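Local structure of beta-galacturonidase (Eisenbergiella tayi, 6NCW) at residues M1-F5 and E317-L322; S17-F23 and V34-P40; R387-S391 and I417-Y421. The protein probably hydrolyses beta-linked hexuronides, as a glycoside hydrolase of family 2 named as a beta-galacturonidase. One frame throughout, in Å; residues are numbered along the deposited sequence.

Contact 1: residues M1-F5 and E317-L322; sequences MIRTF and ELFLDL
The irregular N-terminal chain M1-F5 runs past the first turns of helix 317-326, a helix of the TIM barrel domain, with R3 and L318 closest in the backbone, their CA atoms 4.9 Å apart. D321 is the polar centre. R3 grips its carboxylate side-on: NE gives a bond of 2.8 Å to OD1 of D321, and NH2 gives one of 2.9 Å to OD2, which receives it on its syn lone pair. Guanidinium and carboxylate are nearly coplanar, 20° apart. OD1 of D321 also accepts from the backbone N of T4 at 3.1 Å; this donor comes from the anti side and from the opposite face of the carboxylate to NE. Three bonds thus fix the rotation of the D321 group. The R3 chain, bent at chi2 and chi3, lays its guanidinium between CB of E317 over one face and CZ of F5 over the other. E317 itself turns its carboxylate to K73, and OG1 of T4 bonds to E325, one helical turn beyond D321. The apolar half is built on L318. Its CG stands opposite the backbone N (chi1 -177°), which sends CD1 in among M1, the R3 backbone and T4. CG2 of T4 lies 3.8 Å from CD1 of L318, and the extended M1 chain crosses this leucine at about a right angle, CE of M1 resting 3.7 Å from CD1 of L318.

Contact 2: residues S17-F23 and V34-P40; sequences SSALWNF and VIQAPVP
L20 and P38 face each other at the closest point of an antiparallel beta hairpin, their CA atoms 4.6 Å apart, where strand 35-39 forms one margin of a six-stranded sheet in its own chain beside strand 19-26. Backbone bonds come in reciprocal couples at A19-V39, W21-A37 and F23-I35; A37 N to W21 O, at 2.9 Å and 171°, is nearly straight. Between them CA-H...O contacts fill the non-hydrogen-bonded positions, as from L20 CA to A37 O at 3.2 Å. S18 and A19 together face V39, a G1 beta bulge, just before the cis peptide bond that leads into P40. Apolar packing is concentrated on the face of W21, F23, A37 and V39. CG2 of V39 sits over the indole, 3.6 Å from the centroid of its five-membered ring and 12° off the normal, a CH-pi contact. CB of F23 meets CB of A37 at 3.6 Å, and CG1 of I35 comes to the edge of the F23 ring, whose CD1 it approaches to 3.7 Å. Polar ends find partners elsewhere: NE1 of W21 bonds to L16 O, and NE2 of Q36 to E325 O of the second subunit. The chemistry thus divides the hairpin: one face largely apolar, packed with strands 55-63 and 109-117 and loop residues Y46 and I138; the other, with L20, Q36 and P38, meeting the second subunit.

Contact 3: residues R387-S391 and I417-Y421; sequences RECYS and ICLGY
C418 lodges its sulfur against helix 384-400, between R387 and Y390, and this is the tightly packed part of the contact. SG of C418 lies 3.6 Å from CA of R387 and 3.9 Å from CG of Y390, a Cys sulfur-aromatic contact in which the sulfur stands oblique to the tyrosine ring, 4.3 Å from its centroid. The sulfur is anti to its own carbonyl carbon (chi1 -60°), a turn that carries it from the loop towards the helix. Both C418 and Y390 are buried, and S381 touches both. Towards solvent the packing slackens. I417, exposed, brings CD1 no nearer than 4.0 Å to CB of R387. At the other end Y421 closes the type I beta turn C418-Y421 and reaches back to the helix. CG of R387 comes to the edge of the Y421 ring, while S391 covers part of one ring face, its CB 4.2 Å from the centroid and off-centre. The bent R387 chain then folds its guanidinium to the phenol: NH1 gives a bond of 2.8 Å to OH of Y421, the oxygen lying near the guanidinium plane, with a bent N-H...O angle of 143°. NH2 of R387 is also held, by a salt bridge to E384 in the preceding turn of the helix. A barrel helix packed in this way against the loop joining strands 406-410 and 425-428 belongs to the TIM barrel, and Y390 stands about 7 Å, side chain to side chain, from N377, a galacturonate-binding residue.

From the N terminus, M1-F5 waits 312 residues for its partner, so contact 1 closes a very long loop that spans the beta-rich first half of the chain and ties its start to the TIM barrel. Contact 2 is nested inside that loop, a short hairpin with ten residues between its segments. The two touch where M1 and I2 pack on S18 and S17, and both meet the second subunit, where M1 packs on S18 and L322 on L20 of that chain. Contact 3 follows in series with a local closure inside the barrel; its centre lies 33 Å from that of contact 1 and 43 Å from that of contact 2, across the chain's centre from both.

Contact 1: residues M1-F5 and E317-L322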
loop_
_atom_site.group_PDB
_atom_site.type_symbol
_atom_site.label_atom_id
_atom_site.label_comp_id
_atom_site.label_asym_id
_atom_site.label_seq_id
_atom_site.Cartn_x
_atom_site.Cartn_y
_atom_site.Cartn_z
ATOM N N MET A 1 -14.880 32.151 -6.903
ATOM C CA MET A 1 -13.865 32.507 -7.884
ATOM C C MET A 1 -14.125 31.905 -9.271
ATOM O O MET A 1 -14.255 30.689 -9.400
ATOM C CB MET A 1 -12.517 32.050 -7.375
ATOM C CG MET A 1 -11.393 32.576 -8.158
ATOM S SD MET A 1 -9.847 31.889 -7.568
ATOM C CE MET A 1 -8.799 33.077 -8.400
ATOM N N ILE A 2 -14.179 32.758 -10.296
ATOM C CA ILE A 2 -14.459 32.341 -11.664
ATOM C C ILE A 2 -13.250 32.539 -12.572
ATOM O O ILE A 2 -12.949 31.684 -13.410
ATOM C CB ILE A 2 -15.690 33.092 -12.226
ATOM C CG1 ILE A 2 -16.940 32.842 -11.373
ATOM C CG2 ILE A 2 -15.946 32.679 -13.657
ATOM C CD1 ILE A 2 -17.488 31.424 -11.492
ATOM N N ARG A 3 -12.577 33.681 -12.453
ATOM C CA ARG A 3 -11.350 34.000 -13.167
ATOM C C ARG A 3 -10.355 34.534 -12.149
ATOM O O ARG A 3 -10.712 34.790 -10.997
ATOM C CB ARG A 3 -11.594 35.043 -14.268
ATOM C CG ARG A 3 -12.769 34.743 -15.187
ATOM C CD ARG A 3 -12.456 33.570 -16.106
ATOM N NE ARG A 3 -11.303 33.835 -16.969
ATOM C CZ ARG A 3 -11.389 34.401 -18.164
ATOM N NH1 ARG A 3 -12.584 34.769 -18.627
ATOM N NH2 ARG A 3 -10.289 34.610 -18.893
ATOM N N THR A 4 -9.097 34.707 -12.567
ATOM C CA THR A 4 -8.098 35.299 -11.679
ATOM C C THR A 4 -8.134 36.824 -11.680
ATOM O O THR A 4 -7.318 37.448 -11.001
ATOM C CB THR A 4 -6.684 34.830 -12.053
ATOM O OG1 THR A 4 -6.409 35.186 -13.411
ATOM C CG2 THR A 4 -6.538 33.312 -11.899
ATOM N N PHE A 5 -9.056 37.436 -12.415
ATOM C CA PHE A 5 -9.195 38.881 -12.461
ATOM C C PHE A 5 -10.683 39.188 -12.591
ATOM O O PHE A 5 -11.486 38.296 -12.879
ATOM C CB PHE A 5 -8.390 39.456 -13.630
ATOM C CG PHE A 5 -8.851 38.944 -14.965
ATOM C CD1 PHE A 5 -9.738 39.682 -15.736
ATOM C CD2 PHE A 5 -8.435 37.703 -15.426
ATOM C CE1 PHE A 5 -10.192 39.198 -16.951
ATOM C CE2 PHE A 5 -8.876 37.212 -16.645
ATOM C CZ PHE A 5 -9.757 37.963 -17.409
ATOM N N GLU A 317 -11.572 28.042 -17.574
ATOM C CA GLU A 317 -10.858 29.287 -17.856
ATOM C C GLU A 317 -10.012 29.740 -16.677
ATOM O O GLU A 317 -9.041 30.483 -16.857
ATOM C CB GLU A 317 -11.858 30.378 -18.221
ATOM C CG GLU A 317 -12.699 29.990 -19.419
ATOM C CD GLU A 317 -13.891 30.891 -19.612
ATOM O OE1 GLU A 317 -14.703 31.014 -18.678
ATOM O OE2 GLU A 317 -14.015 31.472 -20.705
ATOM N N LEU A 318 -10.377 29.344 -15.466
ATOM C CA LEU A 318 -9.519 29.643 -14.327
ATOM C C LEU A 318 -8.155 28.958 -14.478
ATOM O O LEU A 318 -7.118 29.533 -14.130
ATOM C CB LEU A 318 -10.227 29.211 -13.041
ATOM C CG LEU A 318 -9.556 29.482 -11.692
ATOM C CD1 LEU A 318 -9.504 30.981 -11.401
ATOM C CD2 LEU A 318 -10.313 28.748 -10.592
ATOM N N PHE A 319 -8.139 27.731 -15.002
ATOM C CA PHE A 319 -6.869 27.031 -15.206
ATOM C C PHE A 319 -6.066 27.702 -16.314
ATOM O O PHE A 319 -4.860 27.933 -16.168
ATOM C CB PHE A 319 -7.123 25.551 -15.542
ATOM C CG PHE A 319 -5.862 24.711 -15.606
ATOM C CD1 PHE A 319 -5.227 24.292 -14.437
ATOM C CD2 PHE A 319 -5.319 24.345 -16.823
ATOM C CE1 PHE A 319 -4.061 23.514 -14.484
ATOM C CE2 PHE A 319 -4.151 23.580 -16.885
ATOM C CZ PHE A 319 -3.526 23.163 -15.711
ATOM N N LEU A 320 -6.734 28.031 -17.428
ATOM C CA LEU A 320 -6.078 28.750 -18.520
ATOM C C LEU A 320 -5.521 30.087 -18.044
ATOM O O LEU A 320 -4.409 30.460 -18.423
ATOM C CB LEU A 320 -7.059 28.951 -19.679
ATOM C CG LEU A 320 -7.627 27.662 -20.300
ATOM C CD1 LEU A 320 -8.727 27.958 -21.305
ATOM C CD2 LEU A 320 -6.519 26.856 -20.973
ATOM N N ASP A 321 -6.274 30.817 -17.209
ATOM C CA ASP A 321 -5.747 32.042 -16.596
ATOM C C ASP A 321 -4.424 31.770 -15.892
ATOM O O ASP A 321 -3.469 32.540 -16.017
ATOM C CB ASP A 321 -6.728 32.638 -15.571
ATOM C CG ASP A 321 -7.937 33.340 -16.202
ATOM O OD1 ASP A 321 -8.912 33.579 -15.446
ATOM O OD2 ASP A 321 -7.936 33.634 -17.426
ATOM N N LEU A 322 -4.369 30.698 -15.101
ATOM C CA LEU A 322 -3.142 30.412 -14.362
ATOM C C LEU A 322 -1.999 30.022 -15.293
ATOM O O LEU A 322 -0.827 30.261 -14.967
ATOM C CB LEU A 322 -3.391 29.320 -13.325
ATOM C CG LEU A 322 -4.266 29.729 -12.135
ATOM C CD1 LEU A 322 -4.888 28.491 -11.452
ATOM C CD2 LEU A 322 -3.470 30.556 -11.127
#

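Contact 2: residues S17-F23 and V34-P40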
loop_
_atom_site.group_PDB
_atom_site.type_symbol
_atom_site.label_atom_id
_atom_site.label_comp_id
_atom_site.label_asym_id
_atom_site.label_seq_id
_atom_site.Cartn_x
_atom_site.Cartn_y
_atom_site.Cartn_z
ATOM N N SER A 17 -22.322 30.330 -7.660
ATOM C CA SER A 17 -21.569 29.170 -7.205
ATOM C C SER A 17 -20.720 29.571 -5.999
ATOM O O SER A 17 -20.929 30.635 -5.407
ATOM C CB SER A 17 -20.712 28.610 -8.334
ATOM O OG SER A 17 -20.017 29.652 -8.985
ATOM N N SER A 18 -19.717 28.754 -5.670
ATOM C CA SER A 18 -18.990 28.868 -4.407
ATOM C C SER A 18 -19.975 28.913 -3.239
ATOM O O SER A 18 -19.897 29.764 -2.363
ATOM C CB SER A 18 -18.064 30.089 -4.394
ATOM O OG SER A 18 -17.045 30.000 -5.383
ATOM N N ALA A 19 -20.896 27.957 -3.222
ATOM C CA ALA A 19 -22.015 27.976 -2.289
ATOM C C ALA A 19 -22.610 26.581 -2.233
ATOM O O ALA A 19 -22.337 25.736 -3.087
ATOM C CB ALA A 19 -23.086 29.004 -2.709
ATOM N N LEU A 20 -23.443 26.350 -1.224
ATOM C CA LEU A 20 -24.234 25.133 -1.152
ATOM C C LEU A 20 -25.572 25.364 -1.854
ATOM O O LEU A 20 -26.241 26.372 -1.605
ATOM C CB LEU A 20 -24.443 24.714 0.309
ATOM C CG LEU A 20 -23.194 24.549 1.185
ATOM C CD1 LEU A 20 -23.549 23.955 2.532
ATOM C CD2 LEU A 20 -22.148 23.677 0.486
ATOM N N TRP A 21 -25.941 24.445 -2.749
ATOM C CA TRP A 21 -27.271 24.379 -3.333
ATOM C C TRP A 21 -27.980 23.139 -2.808
ATOM O O TRP A 21 -27.354 22.225 -2.266
ATOM C CB TRP A 21 -27.241 24.294 -4.863
ATOM C CG TRP A 21 -26.610 25.423 -5.628
ATOM C CD1 TRP A 21 -25.604 26.263 -5.220
ATOM C CD2 TRP A 21 -26.953 25.822 -6.960
ATOM N NE1 TRP A 21 -25.301 27.165 -6.231
ATOM C CE2 TRP A 21 -26.121 26.910 -7.305
ATOM C CE3 TRP A 21 -27.890 25.356 -7.902
ATOM C CZ2 TRP A 21 -26.189 27.530 -8.543
ATOM C CZ3 TRP A 21 -27.954 25.974 -9.133
ATOM C CH2 TRP A 21 -27.103 27.047 -9.446
ATOM N N ASN A 22 -29.294 23.095 -2.995
ATOM C CA ASN A 22 -30.044 21.898 -2.643
ATOM C C ASN A 22 -29.948 20.900 -3.780
ATOM O O ASN A 22 -30.106 21.268 -4.946
ATOM C CB ASN A 22 -31.508 22.230 -2.361
ATOM C CG ASN A 22 -31.698 22.865 -1.011
ATOM O OD1 ASN A 22 -30.965 22.576 -0.067
ATOM N ND2 ASN A 22 -32.683 23.730 -0.909
ATOM N N PHE A 23 -29.713 19.629 -3.424
ATOM C CA PHE A 23 -29.416 18.564 -4.366
ATOM C C PHE A 23 -30.234 17.323 -4.049
ATOM O O PHE A 23 -30.342 16.917 -2.891
ATOM C CB PHE A 23 -27.912 18.210 -4.331
ATOM C CG PHE A 23 -27.535 16.996 -5.163
ATOM C CD1 PHE A 23 -27.388 15.741 -4.575
ATOM C CD2 PHE A 23 -27.295 17.121 -6.524
ATOM C CE1 PHE A 23 -27.021 14.625 -5.341
ATOM C CE2 PHE A 23 -26.934 16.014 -7.294
ATOM C CZ PHE A 23 -26.790 14.764 -6.702
ATOM N N VAL A 34 -33.026 15.272 0.260
ATOM C CA VAL A 34 -32.432 16.525 -0.192
ATOM C C VAL A 34 -31.196 16.790 0.663
ATOM O O VAL A 34 -31.270 16.810 1.896
ATOM C CB VAL A 34 -33.435 17.683 -0.111
ATOM C CG1 VAL A 34 -32.774 18.983 -0.537
ATOM C CG2 VAL A 34 -34.636 17.395 -1.005
ATOM N N ILE A 35 -30.046 16.958 0.018
ATOM C CA ILE A 35 -28.811 17.227 0.742
ATOM C C ILE A 35 -28.260 18.570 0.269
ATOM O O ILE A 35 -28.623 19.078 -0.790
ATOM C CB ILE A 35 -27.772 16.089 0.578
ATOM C CG1 ILE A 35 -27.235 16.026 -0.840
ATOM C CG2 ILE A 35 -28.415 14.735 0.884
ATOM C CD1 ILE A 35 -25.725 16.072 -0.930
ATOM N N GLN A 36 -27.384 19.160 1.079
ATOM C CA GLN A 36 -26.741 20.417 0.710
ATOM C C GLN A 36 -25.404 20.093 0.054
ATOM O O GLN A 36 -24.496 19.558 0.697
ATOM C CB GLN A 36 -26.576 21.317 1.930
ATOM C CG GLN A 36 -27.925 21.781 2.500
ATOM C CD GLN A 36 -27.769 22.493 3.821
ATOM O OE1 GLN A 36 -27.486 21.860 4.839
ATOM N NE2 GLN A 36 -27.913 23.822 3.808
ATOM N N ALA A 37 -25.292 20.408 -1.221
ATOM C CA ALA A 37 -24.169 20.002 -2.029
ATOM C C ALA A 37 -23.359 21.215 -2.468
ATOM O O ALA A 37 -23.917 22.301 -2.659
ATOM C CB ALA A 37 -24.646 19.231 -3.264
ATOM N N PRO A 38 -22.042 21.073 -2.625
ATOM C CA PRO A 38 -21.232 22.197 -3.116
ATOM C C PRO A 38 -21.384 22.435 -4.615
ATOM O O PRO A 38 -21.476 21.501 -5.417
ATOM C CB PRO A 38 -19.801 21.768 -2.775
ATOM C CG PRO A 38 -19.855 20.264 -2.785
ATOM C CD PRO A 38 -21.214 19.918 -2.219
ATOM N N VAL A 39 -21.383 23.710 -4.993
ATOM C CA VAL A 39 -21.300 24.123 -6.386
ATOM C C VAL A 39 -20.161 25.127 -6.459
ATOM O O VAL A 39 -20.159 26.114 -5.720
ATOM C CB VAL A 39 -22.611 24.748 -6.900
ATOM C CG1 VAL A 39 -22.429 25.311 -8.307
ATOM C CG2 VAL A 39 -23.752 23.713 -6.895
ATOM N N PRO A 40 -19.128 24.913 -7.303
ATOM C CA PRO A 40 -18.916 23.752 -8.183
ATOM C C PRO A 40 -18.725 22.441 -7.422
ATOM O O PRO A 40 -18.335 22.468 -6.249
ATOM C CB PRO A 40 -17.627 24.104 -8.943
ATOM C CG PRO A 40 -16.908 25.032 -8.025
ATOM C CD PRO A 40 -17.989 25.847 -7.350
#

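Contact 3: residues R387-S391 and I417-Y421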
loop_
_atom_site.group_PDB
_atom_site.type_symbol
_atom_site.label_atom_id
_atom_site.label_comp_id
_atom_site.label_asym_id
_atom_site.label_seq_id
_atom_site.Cartn_x
_atom_site.Cartn_y
_atom_site.Cartn_z
ATOM N N ARG A 387 -12.631 11.473 -42.503
ATOM C CA ARG A 387 -11.964 12.600 -43.160
ATOM C C ARG A 387 -12.926 13.765 -43.393
ATOM O O ARG A 387 -12.544 14.930 -43.239
ATOM C CB ARG A 387 -11.346 12.136 -44.486
ATOM C CG ARG A 387 -10.586 13.203 -45.269
ATOM C CD ARG A 387 -10.758 13.010 -46.783
ATOM N NE ARG A 387 -12.176 12.990 -47.190
ATOM C CZ ARG A 387 -12.958 14.066 -47.284
ATOM N NH1 ARG A 387 -12.482 15.269 -46.993
ATOM N NH2 ARG A 387 -14.229 13.940 -47.653
ATOM N N GLU A 388 -14.178 13.469 -43.765
ATOM C CA GLU A 388 -15.162 14.530 -43.971
ATOM C C GLU A 388 -15.376 15.330 -42.693
ATOM O O GLU A 388 -15.443 16.561 -42.728
ATOM C CB GLU A 388 -16.486 13.935 -44.476
ATOM C CG GLU A 388 -17.682 14.916 -44.503
ATOM C CD GLU A 388 -19.004 14.210 -44.820
ATOM O OE1 GLU A 388 -19.141 13.645 -45.927
ATOM O OE2 GLU A 388 -19.905 14.195 -43.952
ATOM N N CYS A 389 -15.441 14.645 -41.547
ATOM C CA CYS A 389 -15.574 15.330 -40.262
ATOM C C CYS A 389 -14.328 16.143 -39.927
ATOM O O CYS A 389 -14.433 17.294 -39.486
ATOM C CB CYS A 389 -15.846 14.312 -39.151
ATOM S SG CYS A 389 -17.372 13.368 -39.346
ATOM N N TYR A 390 -13.135 15.548 -40.068
ATOM C CA TYR A 390 -11.926 16.319 -39.794
ATOM C C TYR A 390 -11.914 17.589 -40.632
ATOM O O TYR A 390 -11.613 18.670 -40.125
ATOM C CB TYR A 390 -10.662 15.486 -40.059
ATOM C CG TYR A 390 -10.261 14.559 -38.929
ATOM C CD1 TYR A 390 -9.247 14.909 -38.028
ATOM C CD2 TYR A 390 -10.894 13.326 -38.758
ATOM C CE1 TYR A 390 -8.869 14.038 -36.991
ATOM C CE2 TYR A 390 -10.529 12.456 -37.733
ATOM C CZ TYR A 390 -9.521 12.812 -36.853
ATOM O OH TYR A 390 -9.190 11.937 -35.844
ATOM N N SER A 391 -12.265 17.478 -41.916
ATOM C CA SER A 391 -12.226 18.645 -42.791
ATOM C C SER A 391 -13.200 19.709 -42.309
ATOM O O SER A 391 -12.844 20.884 -42.199
ATOM C CB SER A 391 -12.530 18.242 -44.241
ATOM O OG SER A 391 -12.250 19.315 -45.138
ATOM N N ILE A 417 -5.408 9.487 -43.280
ATOM C CA ILE A 417 -5.589 10.179 -44.560
ATOM C C ILE A 417 -5.933 11.657 -44.360
ATOM O O ILE A 417 -6.421 12.311 -45.291
ATOM C CB ILE A 417 -6.643 9.486 -45.447
ATOM C CG1 ILE A 417 -8.041 9.595 -44.839
ATOM C CG2 ILE A 417 -6.297 8.016 -45.666
ATOM C CD1 ILE A 417 -9.138 8.972 -45.687
ATOM N N CYS A 418 -5.697 12.203 -43.162
ATOM C CA CYS A 418 -6.101 13.569 -42.840
ATOM C C CYS A 418 -4.918 14.480 -42.550
ATOM O O CYS A 418 -5.117 15.620 -42.116
ATOM C CB CYS A 418 -7.049 13.589 -41.635
ATOM S SG CYS A 418 -8.571 12.657 -41.902
ATOM N N LEU A 419 -3.693 14.016 -42.780
ATOM C CA LEU A 419 -2.545 14.813 -42.381
ATOM C C LEU A 419 -2.280 15.983 -43.320
ATOM O O LEU A 419 -1.453 16.840 -42.994
ATOM C CB LEU A 419 -1.308 13.924 -42.272
ATOM C CG LEU A 419 -1.376 12.798 -41.242
ATOM C CD1 LEU A 419 -0.071 12.017 -41.252
ATOM C CD2 LEU A 419 -1.702 13.331 -39.820
ATOM N N GLY A 420 -2.959 16.051 -44.466
ATOM C CA GLY A 420 -2.830 17.234 -45.293
ATOM C C GLY A 420 -3.493 18.465 -44.708
ATOM O O GLY A 420 -3.129 19.588 -45.074
ATOM N N TYR A 421 -4.437 18.281 -43.781
ATOM C CA TYR A 421 -5.246 19.400 -43.301
ATOM C C TYR A 421 -4.587 20.254 -42.215
ATOM O O TYR A 421 -4.680 21.482 -42.292
ATOM C CB TYR A 421 -6.595 18.902 -42.786
ATOM C CG TYR A 421 -7.511 18.298 -43.829
ATOM C CD1 TYR A 421 -7.872 16.960 -43.765
ATOM C CD2 TYR A 421 -8.064 19.082 -44.845
ATOM C CE1 TYR A 421 -8.730 16.400 -44.686
ATOM C CE2 TYR A 421 -8.935 18.523 -45.786
ATOM C CZ TYR A 421 -9.253 17.180 -45.702
ATOM O OH TYR A 421 -10.103 16.610 -46.618
#